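Local coordinates for A-type flavoprotein (Giardia intestinalis, PDB 2Q9U) that probably scavenges oxygen, reducing O2 at a diiron site with electrons passed through FMN, at residues 46-51 / 138-143; 142-147 / 160-165; 258-263 / 306-311; 284-289 / 401-406. All blocks are in the same frame, centred on the assembly; numbering follows the deposited sequence.

Contact 1: residues 46-51 / 138-143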
loop_
_atom_site.group_PDB
_atom_site.type_symbol
_atom_site.label_atom_id
_atom_site.label_comp_id
_atom_site.label_asym_id
_atom_site.label_seq_id
_atom_site.Cartn_x
_atom_site.Cartn_y
_atom_site.Cartn_z
ATOM N N ILE A 46 27.963 21.289 20.242
ATOM C CA ILE A 46 28.437 22.629 20.578
ATOM C C ILE A 46 29.931 22.568 20.903
ATOM O O ILE A 46 30.350 21.916 21.875
ATOM C CB ILE A 46 27.666 23.255 21.754
ATOM C CG1 ILE A 46 26.161 23.221 21.469
ATOM C CG2 ILE A 46 28.156 24.731 21.989
ATOM C CD1 ILE A 46 25.297 23.472 22.700
ATOM N N ASP A 47 30.722 23.260 20.090
ATOM C CA ASP A 47 32.172 23.293 20.258
ATOM C C ASP A 47 32.480 24.343 21.322
ATOM O O ASP A 47 32.590 25.528 21.006
ATOM C CB ASP A 47 32.829 23.676 18.920
ATOM C CG ASP A 47 34.343 23.799 19.011
ATOM O OD1 ASP A 47 34.921 23.468 20.074
ATOM O OD2 ASP A 47 34.952 24.235 18.006
ATOM N N ASP A 48 32.621 23.921 22.575
ATOM C CA ASP A 48 32.965 24.861 23.636
ATOM C C ASP A 48 33.988 24.205 24.581
ATOM O O ASP A 48 34.463 23.089 24.320
ATOM C CB ASP A 48 31.708 25.338 24.388
ATOM C CG ASP A 48 31.818 26.788 24.868
ATOM O OD1 ASP A 48 32.950 27.263 25.172
ATOM O OD2 ASP A 48 30.768 27.459 24.941
ATOM N N GLU A 49 34.327 24.899 25.667
ATOM C CA GLU A 49 35.316 24.384 26.619
ATOM C C GLU A 49 34.864 23.047 27.211
ATOM O O GLU A 49 35.684 22.152 27.464
ATOM C CB GLU A 49 35.581 25.428 27.720
ATOM C CG GLU A 49 36.289 26.682 27.170
ATOM C CD GLU A 49 36.303 27.844 28.164
ATOM O OE1 GLU A 49 36.207 27.593 29.391
ATOM O OE2 GLU A 49 36.401 29.011 27.712
ATOM N N CYS A 50 33.551 22.910 27.403
ATOM C CA CYS A 50 32.932 21.634 27.774
ATOM C C CYS A 50 32.132 21.158 26.562
ATOM O O CYS A 50 30.995 21.611 26.376
ATOM C CB CYS A 50 31.961 21.857 28.926
ATOM S SG CYS A 50 32.707 22.483 30.449
ATOM N N PRO A 51 32.731 20.303 25.711
ATOM C CA PRO A 51 32.066 19.935 24.459
ATOM C C PRO A 51 30.727 19.253 24.753
ATOM O O PRO A 51 30.665 18.349 25.606
ATOM C CB PRO A 51 33.068 18.967 23.802
ATOM C CG PRO A 51 34.426 19.383 24.374
ATOM C CD PRO A 51 34.049 19.649 25.836
ATOM N N ILE A 138 29.186 26.022 29.999
ATOM C CA ILE A 138 29.893 25.091 29.110
ATOM C C ILE A 138 31.134 25.716 28.499
ATOM O O ILE A 138 31.791 25.103 27.669
ATOM C CB ILE A 138 28.974 24.421 28.023
ATOM C CG1 ILE A 138 28.459 25.472 27.033
ATOM C CG2 ILE A 138 27.847 23.603 28.685
ATOM C CD1 ILE A 138 27.774 24.904 25.737
ATOM N N GLY A 139 31.456 26.932 28.951
ATOM C CA GLY A 139 32.663 27.662 28.530
ATOM C C GLY A 139 32.332 29.106 28.249
ATOM O O GLY A 139 31.939 29.845 29.150
ATOM N N LYS A 140 32.484 29.508 26.987
ATOM C CA LYS A 140 31.997 30.803 26.514
ATOM C C LYS A 140 30.478 30.880 26.630
ATOM O O LYS A 140 29.919 31.957 26.864
ATOM C CB LYS A 140 32.443 31.053 25.060
ATOM C CG LYS A 140 33.943 31.015 24.910
ATOM C CD LYS A 140 34.459 32.115 23.985
ATOM C CE LYS A 140 35.729 32.748 24.574
ATOM N NZ LYS A 140 35.444 33.434 25.885
ATOM N N ARG A 141 29.815 29.735 26.487
ATOM C CA ARG A 141 28.355 29.689 26.497
ATOM C C ARG A 141 27.815 29.191 27.838
ATOM O O ARG A 141 28.513 28.527 28.606
ATOM C CB ARG A 141 27.816 28.816 25.339
ATOM C CG ARG A 141 28.203 29.314 23.941
ATOM C CD ARG A 141 27.749 28.326 22.854
ATOM N NE ARG A 141 28.282 28.605 21.514
ATOM C CZ ARG A 141 29.509 28.268 21.110
ATOM N NH1 ARG A 141 30.374 27.718 21.960
ATOM N NH2 ARG A 141 29.897 28.520 19.857
ATOM N N THR A 142 26.577 29.550 28.128
ATOM C CA THR A 142 25.809 28.902 29.179
ATOM C C THR A 142 24.519 28.336 28.574
ATOM O O THR A 142 24.097 28.750 27.480
ATOM C CB THR A 142 25.452 29.857 30.315
ATOM O OG1 THR A 142 24.580 30.896 29.838
ATOM C CG2 THR A 142 26.723 30.484 30.924
ATOM N N LEU A 143 23.924 27.383 29.274
ATOM C CA LEU A 143 22.660 26.770 28.854
ATOM C C LEU A 143 21.629 26.833 29.963
ATOM O O LEU A 143 21.948 26.569 31.143
ATOM C CB LEU A 143 22.884 25.308 28.464
ATOM C CG LEU A 143 23.838 25.012 27.303
ATOM C CD1 LEU A 143 23.949 23.516 27.124
ATOM C CD2 LEU A 143 23.352 25.692 26.022
HETATM O O HOH W 1 32.574 27.893 19.566
#
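The carboxylate of Asp-48 reaches across from the 46-51 turn to the 138-141 turn, joining two beta-hairpin loops that belong to the two different sheets of the metallo-beta-lactamase-like domain. Each oxygen takes a backbone N-H on its syn side: Lys-140 N gives to Asp-48 OD1 at 2.9 Å and Arg-141 N to Asp-48 OD2 at 2.9 Å. Asp-48 OD1 also accepts Glu-49 N from its own turn, on the anti side; three backbone N-H groups thus grip the carboxylate and fix its rotation. Its chi1 of -146°, off the staggered positions, turns the group toward the opposite backbone. Gly-139 lies against it, with CA 3.4 Å from Asp-48 OD1, and has a positive phi of 136°.

Arg-141 runs extended from CG to NE and brings NH1 to within 3.0 Å of Asp-48 OD2, a salt bridge with weak hydrogen-bond geometry; the carboxylate and guanidinium planes stand 87° apart, nearly perpendicular. The guanidinium also binds Asp-47 O through NH1, while NE pairs with Asp-164 and NH2 with Pro-15 O. Ile-46 CG2 covers one guanidinium face and meets Arg-141 CD at 3.7 Å. The same methyl touches Ile-138 CD1, and the two isoleucine side chains cross at about a right angle. Farther along the turn, Cys-50 N donates to Ile-138 O at 2.8 Å.

Contact 2: residues 142-147 / 160-165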
loop_
_atom_site.group_PDB
_atom_site.type_symbol
_atom_site.label_atom_id
_atom_site.label_comp_id
_atom_site.label_asym_id
_atom_site.label_seq_id
_atom_site.Cartn_x
_atom_site.Cartn_y
_atom_site.Cartn_z
ATOM N N THR A 142 26.577 29.550 28.128
ATOM C CA THR A 142 25.809 28.902 29.179
ATOM C C THR A 142 24.519 28.336 28.574
ATOM O O THR A 142 24.097 28.750 27.480
ATOM C CB THR A 142 25.452 29.857 30.315
ATOM O OG1 THR A 142 24.580 30.896 29.838
ATOM C CG2 THR A 142 26.723 30.484 30.924
ATOM N N LEU A 143 23.924 27.383 29.274
ATOM C CA LEU A 143 22.660 26.770 28.854
ATOM C C LEU A 143 21.629 26.833 29.963
ATOM O O LEU A 143 21.948 26.569 31.143
ATOM C CB LEU A 143 22.884 25.308 28.464
ATOM C CG LEU A 143 23.838 25.012 27.303
ATOM C CD1 LEU A 143 23.949 23.516 27.124
ATOM C CD2 LEU A 143 23.352 25.692 26.022
ATOM N N LYS A 144 20.400 27.204 29.574
ATOM C CA LYS A 144 19.219 27.218 30.438
ATOM C C LYS A 144 18.226 26.163 29.935
ATOM O O LYS A 144 18.291 25.735 28.768
ATOM C CB LYS A 144 18.540 28.593 30.418
ATOM C CG LYS A 144 19.497 29.759 30.684
ATOM C CD LYS A 144 19.867 29.861 32.160
ATOM C CE LYS A 144 18.761 30.532 32.970
ATOM N NZ LYS A 144 17.997 29.485 33.648
ATOM N N PHE A 145 17.281 25.800 30.794
ATOM C CA PHE A 145 16.382 24.690 30.535
ATOM C C PHE A 145 14.977 25.144 30.796
ATOM O O PHE A 145 14.690 25.741 31.820
ATOM C CB PHE A 145 16.807 23.494 31.403
ATOM C CG PHE A 145 18.257 23.159 31.220
ATOM C CD1 PHE A 145 18.663 22.422 30.113
ATOM C CD2 PHE A 145 19.238 23.708 32.069
ATOM C CE1 PHE A 145 20.016 22.149 29.896
ATOM C CE2 PHE A 145 20.584 23.454 31.856
ATOM C CZ PHE A 145 20.981 22.677 30.774
ATOM N N ILE A 146 14.106 24.912 29.827
ATOM C CA ILE A 146 12.724 25.347 29.920
ATOM C C ILE A 146 11.815 24.101 29.849
ATOM O O ILE A 146 11.560 23.563 28.745
ATOM C CB ILE A 146 12.355 26.320 28.773
ATOM C CG1 ILE A 146 13.273 27.560 28.757
ATOM C CG2 ILE A 146 10.893 26.703 28.901
ATOM C CD1 ILE A 146 13.199 28.392 27.430
ATOM N N PRO A 147 11.345 23.620 31.012
ATOM C CA PRO A 147 10.418 22.499 30.982
ATOM C C PRO A 147 9.154 22.919 30.235
ATOM O O PRO A 147 8.649 24.048 30.407
ATOM C CB PRO A 147 10.139 22.234 32.466
ATOM C CG PRO A 147 11.399 22.753 33.167
ATOM C CD PRO A 147 11.633 24.039 32.403
ATOM N N TYR A 160 17.968 26.500 26.092
ATOM C CA TYR A 160 18.158 27.831 25.570
ATOM C C TYR A 160 19.595 28.309 25.825
ATOM O O TYR A 160 20.104 28.174 26.938
ATOM C CB TYR A 160 17.131 28.781 26.199
ATOM C CG TYR A 160 17.398 30.222 25.826
ATOM C CD1 TYR A 160 17.230 30.661 24.512
ATOM C CD2 TYR A 160 17.855 31.150 26.782
ATOM C CE1 TYR A 160 17.495 31.988 24.143
ATOM C CE2 TYR A 160 18.103 32.482 26.423
ATOM C CZ TYR A 160 17.923 32.891 25.119
ATOM O OH TYR A 160 18.169 34.196 24.746
ATOM N N CYS A 161 20.254 28.836 24.795
ATOM C CA CYS A 161 21.579 29.408 24.991
ATOM C C CYS A 161 21.501 30.932 24.900
ATOM O O CYS A 161 21.278 31.471 23.822
ATOM C CB CYS A 161 22.570 28.844 23.966
ATOM S SG CYS A 161 24.230 29.657 24.070
ATOM N N PRO A 162 21.676 31.631 26.044
ATOM C CA PRO A 162 21.541 33.089 26.079
ATOM C C PRO A 162 22.581 33.859 25.263
ATOM O O PRO A 162 22.253 34.933 24.763
ATOM C CB PRO A 162 21.692 33.430 27.580
ATOM C CG PRO A 162 21.494 32.138 28.307
ATOM C CD PRO A 162 21.966 31.065 27.376
ATOM N N GLU A 163 23.816 33.345 25.155
ATOM C CA GLU A 163 24.895 34.055 24.438
ATOM C C GLU A 163 24.691 34.080 22.936
ATOM O O GLU A 163 24.949 35.100 22.301
ATOM C CB GLU A 163 26.296 33.483 24.743
ATOM C CG GLU A 163 26.737 33.599 26.214
ATOM C CD GLU A 163 26.076 32.564 27.085
ATOM O OE1 GLU A 163 25.623 31.537 26.512
ATOM O OE2 GLU A 163 26.007 32.759 28.327
ATOM N N ASP A 164 24.244 32.952 22.379
ATOM C CA ASP A 164 24.024 32.816 20.947
ATOM C C ASP A 164 22.553 32.977 20.520
ATOM O O ASP A 164 22.257 33.016 19.319
ATOM C CB ASP A 164 24.593 31.480 20.468
ATOM C CG ASP A 164 26.126 31.430 20.542
ATOM O OD1 ASP A 164 26.735 32.462 20.878
ATOM O OD2 ASP A 164 26.709 30.365 20.271
ATOM N N LYS A 165 21.652 33.068 21.506
ATOM C CA LYS A 165 20.224 33.312 21.289
ATOM C C LYS A 165 19.607 32.113 20.551
ATOM O O LYS A 165 18.771 32.276 19.639
ATOM C CB LYS A 165 19.971 34.626 20.523
ATOM C CG LYS A 165 20.716 35.889 21.111
ATOM C CD LYS A 165 20.273 36.220 22.566
ATOM C CE LYS A 165 20.960 37.486 23.105
ATOM N NZ LYS A 165 22.444 37.249 23.311
#
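Thr-142 and Glu-163 form the polar end of this contact. The glutamate chain bends at chi2 (77°), which turns its carboxylate back to the start of strand 142-147, and both oxygens are used. Thr-142 N points almost straight at Glu-163 OE1 (2.7 Å), approaching from above the carboxylate plane, while Thr-142 OG1 donates to the syn lone pair of Glu-163 OE2 at 2.8 Å. This two-point grip fixes the threonine hydroxyl against the turn.

Backbone pairing follows. Lys-144 and Tyr-160 are an antiparallel hydrogen-bonded pair, each N-H giving a nearly linear bond to the other's carbonyl, with Lys-144 N to Tyr-160 O at 2.8 Å.

Apolar contacts lie on both faces of the ribbon. On the Tyr-160 face, Lys-144 CG sits near the edge of the tyrosine ring and meets Pro-162 CG at 3.9 Å, and Ile-146 CD1 reaches Tyr-160 CB. On the other face Leu-143 CD2 touches Cys-161 CB at 3.8 Å.

The contact lies at the end of the hairpin of strands 142-147 and 157-161 away from its connecting loop, in the second sheet of the lactamase-like domain. Strand 136-137 flanks 142-147, strand 166-170 flanks 157-161, and Leu-143 packs on Val-82 of strand 80-82 in the facing sheet.

Contact 3: residues 258-263 / 306-311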
loop_
_atom_site.group_PDB
_atom_site.type_symbol
_atom_site.label_atom_id
_atom_site.label_comp_id
_atom_site.label_asym_id
_atom_site.label_seq_id
_atom_site.Cartn_x
_atom_site.Cartn_y
_atom_site.Cartn_z
ATOM N N LYS A 258 -12.808 27.504 5.435
ATOM C CA LYS A 258 -12.472 26.195 4.850
ATOM C C LYS A 258 -13.414 25.169 5.472
ATOM O O LYS A 258 -13.640 25.171 6.692
ATOM C CB LYS A 258 -10.988 25.838 5.118
ATOM C CG LYS A 258 -10.577 24.367 4.699
ATOM C CD LYS A 258 -9.115 24.131 5.048
ATOM C CE LYS A 258 -8.697 22.656 4.881
ATOM N NZ LYS A 258 -7.188 22.620 5.122
ATOM N N VAL A 259 -13.980 24.333 4.606
ATOM C CA VAL A 259 -14.804 23.216 5.013
ATOM C C VAL A 259 -14.116 21.922 4.552
ATOM O O VAL A 259 -13.695 21.831 3.397
ATOM C CB VAL A 259 -16.205 23.310 4.384
ATOM C CG1 VAL A 259 -17.076 22.077 4.807
ATOM C CG2 VAL A 259 -16.883 24.605 4.821
ATOM N N THR A 260 -13.959 20.970 5.468
ATOM C CA THR A 260 -13.470 19.608 5.104
ATOM C C THR A 260 -14.551 18.546 5.325
ATOM O O THR A 260 -15.162 18.517 6.402
ATOM C CB THR A 260 -12.214 19.223 5.906
ATOM O OG1 THR A 260 -11.182 20.177 5.636
ATOM C CG2 THR A 260 -11.700 17.777 5.524
ATOM N N VAL A 261 -14.765 17.671 4.323
ATOM C CA VAL A 261 -15.681 16.541 4.471
ATOM C C VAL A 261 -14.844 15.252 4.562
ATOM O O VAL A 261 -13.956 15.033 3.742
ATOM C CB VAL A 261 -16.688 16.436 3.312
ATOM C CG1 VAL A 261 -17.640 15.253 3.551
ATOM C CG2 VAL A 261 -17.487 17.736 3.216
ATOM N N VAL A 262 -15.066 14.468 5.606
ATOM C CA VAL A 262 -14.327 13.226 5.813
ATOM C C VAL A 262 -15.345 12.086 5.713
ATOM O O VAL A 262 -16.383 12.113 6.387
ATOM C CB VAL A 262 -13.639 13.190 7.205
ATOM C CG1 VAL A 262 -12.900 11.849 7.432
ATOM C CG2 VAL A 262 -12.648 14.377 7.347
ATOM N N LEU A 263 -15.083 11.110 4.852
ATOM C CA LEU A 263 -16.079 10.059 4.688
ATOM C C LEU A 263 -15.489 8.752 4.227
ATOM O O LEU A 263 -14.305 8.660 3.886
ATOM C CB LEU A 263 -17.194 10.475 3.691
ATOM C CG LEU A 263 -16.868 10.451 2.188
ATOM C CD1 LEU A 263 -18.124 10.298 1.329
ATOM C CD2 LEU A 263 -16.044 11.656 1.764
ATOM N N TYR A 306 -7.724 20.385 11.525
ATOM C CA TYR A 306 -6.937 21.433 12.186
ATOM C C TYR A 306 -7.364 22.887 11.874
ATOM O O TYR A 306 -7.652 23.633 12.744
ATOM C CB TYR A 306 -5.444 21.214 11.933
ATOM C CG TYR A 306 -4.494 22.299 12.382
ATOM C CD1 TYR A 306 -4.115 22.412 13.670
ATOM C CD2 TYR A 306 -3.944 23.185 11.487
ATOM C CE1 TYR A 306 -3.226 23.389 14.071
ATOM C CE2 TYR A 306 -3.091 24.155 11.859
ATOM C CZ TYR A 306 -2.725 24.250 13.168
ATOM O OH TYR A 306 -1.859 25.192 13.561
ATOM N N ASP A 307 -7.444 23.206 10.590
ATOM C CA ASP A 307 -7.591 24.593 10.164
ATOM C C ASP A 307 -8.835 24.776 9.302
ATOM O O ASP A 307 -8.913 25.703 8.495
ATOM C CB ASP A 307 -6.349 25.052 9.399
ATOM C CG ASP A 307 -6.193 24.348 8.064
ATOM O OD1 ASP A 307 -6.960 23.399 7.798
ATOM O OD2 ASP A 307 -5.304 24.745 7.282
ATOM N N SER A 308 -9.807 23.886 9.477
ATOM C CA SER A 308 -11.138 24.077 8.899
ATOM C C SER A 308 -11.969 24.902 9.872
ATOM O O SER A 308 -11.837 24.757 11.102
ATOM C CB SER A 308 -11.836 22.716 8.669
ATOM O OG SER A 308 -11.165 21.946 7.693
ATOM N N GLY A 309 -12.842 25.729 9.313
ATOM C CA GLY A 309 -13.813 26.499 10.077
ATOM C C GLY A 309 -15.052 25.664 10.335
ATOM O O GLY A 309 -15.826 25.979 11.225
ATOM N N ALA A 310 -15.209 24.580 9.573
ATOM C CA ALA A 310 -16.314 23.648 9.752
ATOM C C ALA A 310 -15.985 22.304 9.099
ATOM O O ALA A 310 -15.220 22.235 8.125
ATOM C CB ALA A 310 -17.631 24.207 9.134
ATOM N N VAL A 311 -16.629 21.259 9.600
ATOM C CA VAL A 311 -16.396 19.904 9.063
ATOM C C VAL A 311 -17.702 19.144 8.831
ATOM O O VAL A 311 -18.749 19.459 9.420
ATOM C CB VAL A 311 -15.461 19.047 9.986
ATOM C CG1 VAL A 311 -14.081 19.676 10.095
ATOM C CG2 VAL A 311 -16.081 18.802 11.416
#
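Asp-307, in the loop that leads from helix 298-306 to strand 310-314, meets the fully extended side chain of Lys-258 in a salt bridge, Lys-258 NZ to Asp-307 OD1 at 2.8 Å on the syn side of the carboxylate. With CG trans to its backbone N (chi1 172°), the lysine lies along the 307-308 backbone, and His-304 ND1 is a further partner for its ammonium.

At Ser-308 the hydroxyl accepts a hydrogen bond from Thr-260 OG1 at 2.7 Å; the serine OG is also bonded to His-304 O, tying the loop to the preceding helix. Gly-309 N then donates to Lys-258 O at 2.8 Å. Ala-310 N shares that acceptor through a longer, weak bond, and Ala-310 O takes Thr-260 N at 3.2 Å, bringing the two strands into parallel register. Val-259 CA-H also points at Ala-310 O. Val-311 pairs with Thr-260, its CA lying 3.2 Å from Thr-260 O in a second CA-H...O contact.

This is the start of two adjacent strands in the parallel sheet of the flavodoxin-like domain. Strand 287-292 borders 258-263 on its other edge; Val-259 and Ala-310 both pack against helix 386-409 through Leu-399 and Ala-403, while Val-311 touches Ile-339.

Contact 4: residues 284-289 / 401-406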
loop_
_atom_site.group_PDB
_atom_site.type_symbol
_atom_site.label_atom_id
_atom_site.label_comp_id
_atom_site.label_asym_id
_atom_site.label_seq_id
_atom_site.Cartn_x
_atom_site.Cartn_y
_atom_site.Cartn_z
ATOM N N THR A 284 -19.949 29.672 -0.987
ATOM C CA THR A 284 -19.807 30.724 0.051
ATOM C C THR A 284 -18.462 31.448 0.057
ATOM O O THR A 284 -18.290 32.458 0.770
ATOM C CB THR A 284 -20.043 30.178 1.483
ATOM O OG1 THR A 284 -18.993 29.251 1.852
ATOM C CG2 THR A 284 -21.377 29.532 1.593
ATOM N N GLY A 285 -17.519 30.920 -0.715
ATOM C CA GLY A 285 -16.173 31.440 -0.797
ATOM C C GLY A 285 -15.194 30.632 0.059
ATOM O O GLY A 285 -14.020 30.987 0.155
ATOM N N CYS A 286 -15.657 29.557 0.686
ATOM C CA CYS A 286 -14.737 28.678 1.421
ATOM C C CYS A 286 -13.921 27.792 0.490
ATOM O O CYS A 286 -14.390 27.384 -0.578
ATOM C CB CYS A 286 -15.503 27.763 2.382
ATOM S SG CYS A 286 -16.220 28.564 3.802
ATOM N N GLU A 287 -12.678 27.512 0.882
ATOM C CA GLU A 287 -11.976 26.337 0.360
ATOM C C GLU A 287 -12.731 25.083 0.835
ATOM O O GLU A 287 -13.305 25.064 1.942
ATOM C CB GLU A 287 -10.533 26.256 0.882
ATOM C CG GLU A 287 -9.800 25.078 0.204
ATOM C CD GLU A 287 -8.369 24.894 0.614
ATOM O OE1 GLU A 287 -7.967 25.434 1.668
ATOM O OE2 GLU A 287 -7.660 24.177 -0.131
ATOM N N THR A 288 -12.751 24.047 -0.011
ATOM C CA THR A 288 -13.402 22.784 0.330
ATOM C C THR A 288 -12.435 21.640 0.010
ATOM O O THR A 288 -11.825 21.627 -1.044
ATOM C CB THR A 288 -14.711 22.561 -0.470
ATOM O OG1 THR A 288 -14.416 22.504 -1.874
ATOM C CG2 THR A 288 -15.721 23.684 -0.198
ATOM N N VAL A 289 -12.297 20.711 0.949
ATOM C CA VAL A 289 -11.440 19.536 0.812
ATOM C C VAL A 289 -12.331 18.319 1.092
ATOM O O VAL A 289 -13.073 18.294 2.067
ATOM C CB VAL A 289 -10.228 19.616 1.821
ATOM C CG1 VAL A 289 -9.408 18.305 1.842
ATOM C CG2 VAL A 289 -9.321 20.803 1.489
ATOM N N LYS A 401 -21.304 29.032 5.334
ATOM C CA LYS A 401 -21.657 30.223 6.138
ATOM C C LYS A 401 -21.285 30.065 7.608
ATOM O O LYS A 401 -20.772 31.011 8.195
ATOM C CB LYS A 401 -23.144 30.596 6.040
ATOM C CG LYS A 401 -23.554 31.117 4.655
ATOM C CD LYS A 401 -25.066 31.222 4.571
ATOM C CE LYS A 401 -25.521 31.723 3.204
ATOM N NZ LYS A 401 -27.027 31.563 3.062
ATOM N N ARG A 402 -21.583 28.903 8.205
ATOM C CA ARG A 402 -21.183 28.626 9.587
ATOM C C ARG A 402 -19.672 28.568 9.798
ATOM O O ARG A 402 -19.190 28.984 10.843
ATOM C CB ARG A 402 -21.824 27.346 10.105
ATOM C CG ARG A 402 -23.335 27.463 10.348
ATOM C CD ARG A 402 -23.929 26.064 10.558
ATOM N NE ARG A 402 -25.385 26.083 10.757
ATOM C CZ ARG A 402 -25.980 26.400 11.904
ATOM N NH1 ARG A 402 -25.255 26.748 12.953
ATOM N NH2 ARG A 402 -27.309 26.388 11.989
ATOM N N ALA A 403 -18.943 28.055 8.807
ATOM C CA ALA A 403 -17.477 28.093 8.833
ATOM C C ALA A 403 -16.973 29.554 8.845
ATOM O O ALA A 403 -16.097 29.913 9.626
ATOM C CB ALA A 403 -16.917 27.369 7.634
ATOM N N ILE A 404 -17.552 30.387 7.991
ATOM C CA ILE A 404 -17.132 31.789 7.891
ATOM C C ILE A 404 -17.423 32.481 9.223
ATOM O O ILE A 404 -16.569 33.210 9.751
ATOM C CB ILE A 404 -17.787 32.471 6.689
ATOM C CG1 ILE A 404 -17.182 31.916 5.376
ATOM C CG2 ILE A 404 -17.607 34.017 6.773
ATOM C CD1 ILE A 404 -18.051 32.156 4.134
ATOM N N ALA A 405 -18.597 32.203 9.789
ATOM C CA ALA A 405 -18.992 32.783 11.089
ATOM C C ALA A 405 -18.053 32.354 12.210
ATOM O O ALA A 405 -17.655 33.162 13.063
ATOM C CB ALA A 405 -20.436 32.414 11.435
ATOM N N TYR A 406 -17.696 31.069 12.211
ATOM C CA TYR A 406 -16.819 30.533 13.235
ATOM C C TYR A 406 -15.445 31.207 13.172
ATOM O O TYR A 406 -14.858 31.553 14.210
ATOM C CB TYR A 406 -16.704 29.000 13.071
ATOM C CG TYR A 406 -15.698 28.393 14.001
ATOM C CD1 TYR A 406 -16.061 27.973 15.273
ATOM C CD2 TYR A 406 -14.359 28.263 13.607
ATOM C CE1 TYR A 406 -15.111 27.428 16.143
ATOM C CE2 TYR A 406 -13.424 27.719 14.451
ATOM C CZ TYR A 406 -13.797 27.308 15.710
ATOM O OH TYR A 406 -12.821 26.771 16.495
#
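Cys-286 and Thr-284 pack against one side of the C-terminal helix 386-409 of the flavodoxin-like fold, where the turn after helix 269-283 leads into edge strand 287-292. No hydrogen bond crosses; the contact is made by van der Waals touch. Cys-286 SG lies on the helix between two residues, 3.8 Å from Ile-404 CG1 and 4.1 Å from Ala-403 CB. The thiol stands opposite the carbonyl carbon about CA-CB (chi1 -71°), which directs it at the helix. Ile-404 then runs past Thr-284 in the opposite sense, its methyl CD1 lying against Thr-284 O at 3.4 Å, with Thr-284 OG1 3.8 Å from the same CD1.

Behind this first shell, the threonine hydroxyl bonds to Ala-281 O of the preceding helix, and with OG1 between the backbone N and the carbonyl carbon (chi1 67°) the methyl CG2 is left facing Lys-401. Gly-285, with positive phi, closes helix 269-283 in a Schellman motif and swings the chain round to Cys-286. Farther out, Thr-288 N bonds to the side-chain OG of Ser-180 of the second subunit, so the strand beyond the turn lies at a subunit interface. At the outer end of the contact Thr-284 CG2 meets Lys-401 CG, 4.1 Å away.

Overall arrangement
The four contacts fall into two groups, one in each domain. Contacts 1 and 2, with centres 11 Å apart, share Thr-142 and Leu-143 of strand 142-147 in the lactamase-like domain and are joined by the Arg-141 to Asp-164 salt bridge. Centres of contacts 3 and 4 lie 9 Å apart in the flavodoxin-like domain, where neighbouring strands 258-263 and 287-292 pair through their backbones and helix 386-409 packs on strand 258-263 and on the turn leading into strand 287-292; their segments alternate along the chain. The first pair closes before the second opens, and centres of contacts 1 and 3 stand about 48 Å apart. All four lie away from the diiron and FMN sites, within the frameworks that carry them.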